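Local coordinates for protein beta-galactoside alpha-2,6-sialyltransferase (Photobacterium sp., PDB 2Z4T) that probably transfers sialic acid from a CMP-linked donor to the galactose of acceptors such as lactose, forming an alpha-2,6 linkage, at residues 84-94 / 106-114. Sequence-based numbering, arbitrary orientation.
Sequences LDDDEKYCFDF and TKVTLNVVA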
loop_
_atom_site.group_PDB
_atom_site.type_symbol
_atom_site.label_atom_id
_atom_site.label_comp_id
_atom_site.label_asym_id
_atom_site.label_seq_id
_atom_site.Cartn_x
_atom_site.Cartn_y
_atom_site.Cartn_z
ATOM N N LEU A 84 10.898 -29.109 -6.173
ATOM C CA LEU A 84 10.056 -29.327 -7.351
ATOM C C LEU A 84 10.270 -28.275 -8.414
ATOM O O LEU A 84 10.847 -27.221 -8.145
ATOM C CB LEU A 84 8.575 -29.345 -6.964
ATOM C CG LEU A 84 8.113 -30.364 -5.936
ATOM C CD1 LEU A 84 6.685 -30.025 -5.495
ATOM C CD2 LEU A 84 8.226 -31.790 -6.523
ATOM N N ASP A 85 9.794 -28.582 -9.622
ATOM C CA ASP A 85 9.744 -27.630 -10.720
ATOM C C ASP A 85 8.351 -27.021 -10.843
ATOM O O ASP A 85 8.213 -25.909 -11.334
ATOM C CB ASP A 85 10.108 -28.336 -12.013
ATOM C CG ASP A 85 11.530 -28.866 -12.002
ATOM O OD1 ASP A 85 12.440 -28.137 -11.552
ATOM O OD2 ASP A 85 11.737 -30.018 -12.439
ATOM N N ASP A 86 7.337 -27.774 -10.404
ATOM C CA ASP A 86 5.932 -27.399 -10.512
ATOM C C ASP A 86 5.204 -27.870 -9.276
ATOM O O ASP A 86 5.414 -29.002 -8.815
ATOM C CB ASP A 86 5.285 -28.067 -11.724
ATOM C CG ASP A 86 5.968 -27.709 -13.018
ATOM O OD1 ASP A 86 6.111 -26.502 -13.315
ATOM O OD2 ASP A 86 6.365 -28.630 -13.745
ATOM N N ASP A 87 4.343 -27.012 -8.745
ATOM C CA ASP A 87 3.504 -27.338 -7.609
ATOM C C ASP A 87 2.871 -28.704 -7.785
ATOM O O ASP A 87 2.512 -29.092 -8.896
ATOM C CB ASP A 87 2.413 -26.276 -7.435
ATOM C CG ASP A 87 2.983 -24.881 -7.136
ATOM O OD1 ASP A 87 4.239 -24.727 -7.011
ATOM O OD2 ASP A 87 2.162 -23.930 -7.016
ATOM N N GLU A 88 2.746 -29.428 -6.673
ATOM C CA GLU A 88 2.276 -30.794 -6.687
ATOM C C GLU A 88 1.699 -31.201 -5.336
ATOM O O GLU A 88 2.280 -30.894 -4.302
ATOM C CB GLU A 88 3.420 -31.742 -7.066
ATOM C CG GLU A 88 2.920 -33.150 -7.301
ATOM C CD GLU A 88 4.019 -34.185 -7.525
ATOM O OE1 GLU A 88 3.637 -35.343 -7.793
ATOM O OE2 GLU A 88 5.230 -33.863 -7.406
ATOM N N LYS A 89 0.576 -31.918 -5.375
ATOM C CA LYS A 89 -0.043 -32.488 -4.181
ATOM C C LYS A 89 0.546 -33.844 -3.825
ATOM O O LYS A 89 0.808 -34.668 -4.709
ATOM C CB LYS A 89 -1.584 -32.570 -4.334
ATOM C CG LYS A 89 -2.233 -31.145 -4.387
ATOM C CD LYS A 89 -3.763 -31.144 -4.579
ATOM C CE LYS A 89 -4.312 -29.709 -4.806
ATOM N NZ LYS A 89 -3.750 -29.119 -6.054
ATOM N N TYR A 90 0.781 -34.046 -2.527
ATOM C CA TYR A 90 1.258 -35.323 -1.980
ATOM C C TYR A 90 0.240 -35.842 -0.957
ATOM O O TYR A 90 -0.294 -35.056 -0.171
ATOM C CB TYR A 90 2.676 -35.171 -1.378
ATOM C CG TYR A 90 3.738 -35.167 -2.448
ATOM C CD1 TYR A 90 3.969 -34.033 -3.218
ATOM C CD2 TYR A 90 4.467 -36.322 -2.739
ATOM C CE1 TYR A 90 4.908 -34.041 -4.244
ATOM C CE2 TYR A 90 5.407 -36.344 -3.758
ATOM C CZ TYR A 90 5.627 -35.210 -4.505
ATOM O OH TYR A 90 6.551 -35.239 -5.513
ATOM N N CYS A 91 -0.035 -37.146 -0.982
ATOM C CA CYS A 91 -1.023 -37.757 -0.094
ATOM C C CYS A 91 -0.415 -38.822 0.810
ATOM O O CYS A 91 0.438 -39.607 0.384
ATOM C CB CYS A 91 -2.110 -38.444 -0.898
ATOM S SG CYS A 91 -2.853 -37.497 -2.210
ATOM N N PHE A 92 -0.897 -38.862 2.052
ATOM C CA PHE A 92 -0.462 -39.833 3.057
ATOM C C PHE A 92 -1.675 -40.335 3.827
ATOM O O PHE A 92 -2.488 -39.540 4.321
ATOM C CB PHE A 92 0.576 -39.202 3.996
ATOM C CG PHE A 92 1.787 -38.681 3.280
ATOM C CD1 PHE A 92 1.842 -37.364 2.856
ATOM C CD2 PHE A 92 2.849 -39.526 2.974
ATOM C CE1 PHE A 92 2.952 -36.872 2.162
ATOM C CE2 PHE A 92 3.968 -39.048 2.273
ATOM C CZ PHE A 92 4.019 -37.720 1.865
ATOM N N ASP A 93 -1.814 -41.649 3.913
ATOM C CA ASP A 93 -2.938 -42.236 4.627
ATOM C C ASP A 93 -2.465 -42.896 5.900
ATOM O O ASP A 93 -1.659 -43.825 5.845
ATOM C CB ASP A 93 -3.621 -43.298 3.761
ATOM C CG ASP A 93 -4.219 -42.730 2.489
ATOM O OD1 ASP A 93 -5.034 -43.454 1.875
ATOM O OD2 ASP A 93 -3.868 -41.595 2.100
ATOM N N PHE A 94 -2.979 -42.438 7.039
ATOM C CA PHE A 94 -2.697 -43.074 8.338
ATOM C C PHE A 94 -3.796 -44.062 8.713
ATOM O O PHE A 94 -4.981 -43.732 8.623
ATOM C CB PHE A 94 -2.562 -42.010 9.435
ATOM C CG PHE A 94 -2.566 -42.561 10.846
ATOM C CD1 PHE A 94 -1.384 -42.966 11.455
ATOM C CD2 PHE A 94 -3.756 -42.632 11.588
ATOM C CE1 PHE A 94 -1.391 -43.468 12.772
ATOM C CE2 PHE A 94 -3.760 -43.133 12.901
ATOM C CZ PHE A 94 -2.583 -43.547 13.489
ATOM N N THR A 106 -6.926 -41.602 8.902
ATOM C CA THR A 106 -6.862 -40.192 8.547
ATOM C C THR A 106 -6.117 -39.946 7.232
ATOM O O THR A 106 -5.020 -40.455 7.023
ATOM C CB THR A 106 -6.451 -39.253 9.737
ATOM O OG1 THR A 106 -5.477 -38.285 9.311
ATOM C CG2 THR A 106 -5.909 -40.001 10.850
ATOM N N LYS A 107 -6.772 -39.199 6.344
ATOM C CA LYS A 107 -6.249 -38.837 5.028
ATOM C C LYS A 107 -5.587 -37.469 5.088
ATOM O O LYS A 107 -6.224 -36.495 5.485
ATOM C CB LYS A 107 -7.387 -38.818 3.993
ATOM C CG LYS A 107 -8.164 -40.139 3.869
ATOM C CD LYS A 107 -7.458 -41.107 2.922
ATOM C CE LYS A 107 -7.967 -42.545 3.040
ATOM N NZ LYS A 107 -9.455 -42.598 3.193
ATOM N N VAL A 108 -4.320 -37.399 4.686
ATOM C CA VAL A 108 -3.521 -36.166 4.742
ATOM C C VAL A 108 -3.162 -35.709 3.334
ATOM O O VAL A 108 -2.684 -36.492 2.535
ATOM C CB VAL A 108 -2.208 -36.368 5.563
ATOM C CG1 VAL A 108 -1.262 -35.135 5.458
ATOM C CG2 VAL A 108 -2.536 -36.656 7.010
ATOM N N THR A 109 -3.396 -34.435 3.046
ATOM C CA THR A 109 -3.032 -33.854 1.765
ATOM C C THR A 109 -2.065 -32.703 1.977
ATOM O O THR A 109 -2.356 -31.765 2.707
ATOM C CB THR A 109 -4.263 -33.355 0.999
ATOM O OG1 THR A 109 -5.074 -34.472 0.662
ATOM C CG2 THR A 109 -3.859 -32.707 -0.298
ATOM N N LEU A 110 -0.907 -32.788 1.339
ATOM C CA LEU A 110 0.053 -31.703 1.365
ATOM C C LEU A 110 0.105 -31.078 -0.028
ATOM O O LEU A 110 0.495 -31.735 -1.007
ATOM C CB LEU A 110 1.432 -32.195 1.831
ATOM C CG LEU A 110 1.482 -32.916 3.193
ATOM C CD1 LEU A 110 2.900 -33.315 3.577
ATOM C CD2 LEU A 110 0.899 -32.073 4.308
ATOM N N ASN A 111 -0.337 -29.820 -0.108
ATOM C CA ASN A 111 -0.177 -29.004 -1.299
ATOM C C ASN A 111 1.200 -28.361 -1.212
ATOM O O ASN A 111 1.424 -27.444 -0.385
ATOM C CB ASN A 111 -1.272 -27.922 -1.383
ATOM C CG ASN A 111 -2.666 -28.453 -0.985
ATOM O OD1 ASN A 111 -3.242 -29.305 -1.679
ATOM N ND2 ASN A 111 -3.210 -27.947 0.143
ATOM N N VAL A 112 2.125 -28.865 -2.025
ATOM C CA VAL A 112 3.474 -28.306 -2.108
ATOM C C VAL A 112 3.535 -27.230 -3.204
ATOM O O VAL A 112 3.223 -27.491 -4.373
ATOM C CB VAL A 112 4.586 -29.385 -2.341
ATOM C CG1 VAL A 112 5.966 -28.731 -2.249
ATOM C CG2 VAL A 112 4.482 -30.543 -1.321
ATOM N N VAL A 113 3.924 -26.019 -2.812
ATOM C CA VAL A 113 3.899 -24.870 -3.731
ATOM C C VAL A 113 5.261 -24.195 -3.685
ATOM O O VAL A 113 5.979 -24.323 -2.677
ATOM C CB VAL A 113 2.786 -23.858 -3.352
ATOM C CG1 VAL A 113 1.384 -24.553 -3.316
ATOM C CG2 VAL A 113 3.094 -23.197 -1.992
ATOM N N ALA A 114 5.630 -23.499 -4.757
ATOM C CA ALA A 114 6.896 -22.758 -4.775
ATOM C C ALA A 114 7.023 -21.799 -3.578
ATOM O O ALA A 114 6.045 -21.136 -3.202
ATOM C CB ALA A 114 7.044 -21.991 -6.073
#
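Three aromatic rings of 84-94 each take a methyl group from 106-114: Phe94 CD2 meets Thr106 CG2 at 3.5 Å, Phe92 CE1 touches Leu110 CD1 at 3.8 Å, and Tyr90 CD1 receives Val112 CG2. All three methyls approach obliquely; the Phe94 ring also meets Phe52 edge-to-face and packs at an angle on Trp57. Segments 84-94 and 106-114 carry the two strands of an antiparallel beta hairpin in the immunoglobulin-like beta-sandwich, well away from the CMP and lactose sites. The rings, with Val108, Leu110 and Val112, line the buried side of the sheet, where Leu42 of strand 39-42 covers Val108 and Leu110.

The pairing runs unbroken from Glu88-Val112 to Phe94-Thr106, hydrogen-bonded and non-hydrogen-bonded pairs taking turns. Its straightest bond, Leu110 N to Tyr90 O, is 2.8 Å long with 177° at the hydrogen. Strands 52-61 and 26-35 continue the sheet beyond 88-94 and 106-113, and the disulfide from Cys91 to Cys61 ties the former in covalently.

Mostly polar chains share the other face with the Cys91 disulfide. Lys89 lays its methylenes across the Asn111 amide oxygen, CE to OD1 3.3 Å, while Asn111 ND2 hydrogen-bonds to Asn31 OD1 and Thr33 OG1. Lys107, bent at chi2 (-84°), brings CD and CE against the Asp93 carboxylate; its NZ stays 4.7 Å from Asp93 OD1, so any attraction there is long-range.

In the loop before the strand, Leu84 crosses Val112 at about a right angle, CD1 against CG1. Next to the strand, Asp87 holds CG beside its backbone N (chi1 -62°), which carries the carboxylate over the CA of Val113. Arg193 makes a salt bridge to Asp87 OD1, and Ala114 N donates to that same oxygen at 2.9 Å, coming from above the carboxylate plane.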